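Local coordinates for probable tRNA pseudouridine synthase D (Methanosarcina mazei, PDB 1Z2Z), which probably converts uridine 13 of transfer RNAs to pseudouridine, as a member of the TruD family of pseudouridine synthases, at residues A[189-199]-A[251-259]. Residues are numbered along the deposited sequence; the frame is centred on the assembly and turned at random.
Sequences IVEGNFEKAAL and PEDYSGSFR
In the helical TRUD region, away from the predicted nucleophile D86, the first turns of helix 194-202 receive the loop between helices 238-249 and 263-287, with Y254 and F258 reaching across from the loop to meet F194, E195 and A198. Three helix residues meet the Y254 ring near different atoms, all from the same side of its plane: A198 CB is 3.9 Å from Y254 CD1, L199 CD1 approaches CE1, and E195 comes to CE2. With CG of E195 anti to its backbone N (chi1 178°), the bend at chi2 brings the carboxylate in obliquely, its plane 64° from that of the ring. The phenol oxygen is instead bonded within the loop, Y254 OH donating to E252 OE1 at 2.8 Å. This places two acidic groups near each other, E195 OE2 and E252 OE2 being 4.3 Å apart, which probably disfavours full charge on both. An alanine in place of Y254 would probably open a gap beside A198 and L199 and leave E252 without its phenol partner. Farther along the loop, F258 meets F194 of the helix start rim to rim, with CD2 of F194 3.6 Å from CE2 of F258 and the planes at 70°. F258 CZ also packs on A197 CB (4.0 Å), and M243 of helix 238-249 touches this phenylalanine. S257 OG bonds back to Y254 O at 2.7 Å and rests against A198 CB. Before F194, a Schellman motif with G192 at positive phi closes helix 182-191; the whole is a largely apolar helix-to-loop junction, edged by E195 and E252, in a mainly helical part of the chain.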
# COMPACT_ATOMS: atom_id res chain seq x y z
N ILE A 189 9.52 12.61 15.67
CA ILE A 189 8.70 12.64 16.88
C ILE A 189 9.28 11.69 17.94
O ILE A 189 9.53 12.10 19.07
CB ILE A 189 7.24 12.27 16.56
CG1 ILE A 189 6.73 13.12 15.40
CG2 ILE A 189 6.35 12.56 17.75
CD1 ILE A 189 5.36 12.72 14.92
N VAL A 190 9.50 10.43 17.56
CA VAL A 190 10.06 9.42 18.45
C VAL A 190 11.33 9.93 19.14
O VAL A 190 11.48 9.83 20.37
CB VAL A 190 10.42 8.13 17.67
CG1 VAL A 190 11.28 7.21 18.53
CG2 VAL A 190 9.15 7.41 17.25
N GLU A 191 12.25 10.46 18.35
CA GLU A 191 13.51 10.99 18.85
C GLU A 191 13.28 12.18 19.77
O GLU A 191 14.15 12.55 20.55
CB GLU A 191 14.40 11.42 17.68
CG GLU A 191 14.71 10.32 16.69
CD GLU A 191 15.43 10.83 15.46
OE1 GLU A 191 15.86 10.00 14.63
OE2 GLU A 191 15.57 12.07 15.32
N GLY A 192 12.09 12.78 19.66
CA GLY A 192 11.75 13.92 20.48
C GLY A 192 11.70 15.22 19.70
O GLY A 192 11.10 16.20 20.15
N ASN A 193 12.32 15.25 18.53
CA ASN A 193 12.32 16.47 17.73
C ASN A 193 10.97 16.79 17.12
O ASN A 193 10.41 15.99 16.37
CB ASN A 193 13.34 16.35 16.61
CG ASN A 193 14.74 16.24 17.13
OD1 ASN A 193 15.28 17.18 17.71
ND2 ASN A 193 15.35 15.07 16.93
N PHE A 194 10.43 17.96 17.44
CA PHE A 194 9.16 18.37 16.87
C PHE A 194 9.37 19.53 15.91
O PHE A 194 8.49 19.87 15.13
CB PHE A 194 8.16 18.75 17.96
CG PHE A 194 7.45 17.57 18.55
CD1 PHE A 194 8.09 16.72 19.43
CD2 PHE A 194 6.13 17.30 18.20
CE1 PHE A 194 7.44 15.61 19.96
CE2 PHE A 194 5.46 16.19 18.71
CZ PHE A 194 6.12 15.35 19.60
N GLU A 195 10.57 20.10 15.97
CA GLU A 195 10.96 21.21 15.10
C GLU A 195 11.16 20.67 13.69
O GLU A 195 10.90 21.36 12.70
CB GLU A 195 12.29 21.81 15.59
CG GLU A 195 12.81 22.94 14.71
CD GLU A 195 12.41 24.30 15.24
OE1 GLU A 195 12.39 25.27 14.44
OE2 GLU A 195 12.14 24.40 16.46
N LYS A 196 11.62 19.43 13.60
CA LYS A 196 11.86 18.77 12.32
C LYS A 196 10.63 18.01 11.84
O LYS A 196 10.29 18.06 10.66
CB LYS A 196 13.06 17.83 12.43
CG LYS A 196 14.37 18.53 12.83
CD LYS A 196 14.73 19.64 11.85
CE LYS A 196 15.94 20.45 12.31
NZ LYS A 196 16.26 21.55 11.35
N ALA A 197 9.97 17.30 12.75
CA ALA A 197 8.78 16.53 12.39
C ALA A 197 7.69 17.43 11.81
O ALA A 197 6.95 17.02 10.91
CB ALA A 197 8.24 15.79 13.61
N ALA A 198 7.60 18.65 12.33
CA ALA A 198 6.60 19.59 11.85
C ALA A 198 7.04 20.21 10.54
O ALA A 198 6.24 20.38 9.62
CB ALA A 198 6.36 20.67 12.89
N LEU A 199 8.32 20.56 10.45
CA LEU A 199 8.85 21.16 9.23
C LEU A 199 8.87 20.19 8.06
O LEU A 199 8.59 20.58 6.93
CB LEU A 199 10.26 21.70 9.48
CG LEU A 199 10.42 23.21 9.67
CD1 LEU A 199 9.46 23.73 10.74
CD2 LEU A 199 11.87 23.51 10.04
N PRO A 251 4.04 30.73 18.37
CA PRO A 251 5.40 30.52 17.87
C PRO A 251 6.21 29.44 18.60
O PRO A 251 6.18 29.34 19.83
CB PRO A 251 6.03 31.90 18.02
CG PRO A 251 5.34 32.44 19.22
CD PRO A 251 3.91 32.07 18.95
N GLU A 252 6.94 28.65 17.82
CA GLU A 252 7.77 27.56 18.35
C GLU A 252 6.92 26.48 19.00
O GLU A 252 7.45 25.67 19.77
CB GLU A 252 8.78 28.10 19.36
CG GLU A 252 9.76 29.12 18.79
CD GLU A 252 10.64 28.55 17.69
OE1 GLU A 252 10.11 28.23 16.60
OE2 GLU A 252 11.86 28.42 17.92
N ASP A 253 5.63 26.46 18.71
CA ASP A 253 4.74 25.46 19.29
C ASP A 253 4.54 24.28 18.35
O ASP A 253 3.42 23.81 18.13
CB ASP A 253 3.39 26.10 19.64
CG ASP A 253 2.62 25.31 20.70
OD1 ASP A 253 3.22 25.01 21.76
OD2 ASP A 253 1.43 25.02 20.49
N TYR A 254 5.65 23.82 17.78
CA TYR A 254 5.65 22.69 16.87
C TYR A 254 5.04 21.46 17.56
O TYR A 254 4.45 20.60 16.91
CB TYR A 254 7.07 22.39 16.40
CG TYR A 254 7.76 23.58 15.77
CD1 TYR A 254 7.35 24.07 14.54
CD2 TYR A 254 8.78 24.25 16.44
CE1 TYR A 254 7.94 25.21 13.98
CE2 TYR A 254 9.38 25.38 15.90
CZ TYR A 254 8.96 25.86 14.67
OH TYR A 254 9.56 26.98 14.14
N SER A 255 5.19 21.39 18.88
CA SER A 255 4.65 20.26 19.62
C SER A 255 3.15 20.11 19.40
O SER A 255 2.67 19.02 19.08
CB SER A 255 4.96 20.39 21.12
OG SER A 255 4.59 21.66 21.65
N GLY A 256 2.41 21.21 19.55
CA GLY A 256 0.97 21.17 19.38
C GLY A 256 0.51 21.51 17.97
O GLY A 256 -0.69 21.63 17.72
N SER A 257 1.45 21.67 17.05
CA SER A 257 1.09 21.99 15.68
C SER A 257 0.38 20.80 15.02
O SER A 257 -0.17 20.92 13.94
CB SER A 257 2.33 22.38 14.87
OG SER A 257 3.16 21.25 14.64
N PHE A 258 0.38 19.65 15.70
CA PHE A 258 -0.26 18.45 15.17
C PHE A 258 -1.69 18.30 15.62
O PHE A 258 -2.44 17.48 15.08
CB PHE A 258 0.51 17.21 15.61
CG PHE A 258 1.86 17.08 14.99
CD1 PHE A 258 1.99 16.72 13.66
CD2 PHE A 258 3.00 17.32 15.75
CE1 PHE A 258 3.25 16.59 13.08
CE2 PHE A 258 4.26 17.19 15.18
CZ PHE A 258 4.38 16.83 13.85
N ARG A 259 -2.07 19.10 16.61
CA ARG A 259 -3.43 19.05 17.17
C ARG A 259 -4.44 19.79 16.30
O ARG A 259 -5.55 20.10 16.74
CB ARG A 259 -3.42 19.64 18.59
CG ARG A 259 -3.97 18.70 19.66
CD ARG A 259 -3.72 19.23 21.07
NE ARG A 259 -4.13 18.28 22.11
CZ ARG A 259 -3.64 17.04 22.25
NH1 ARG A 259 -2.73 16.59 21.41
NH2 ARG A 259 -4.06 16.26 23.24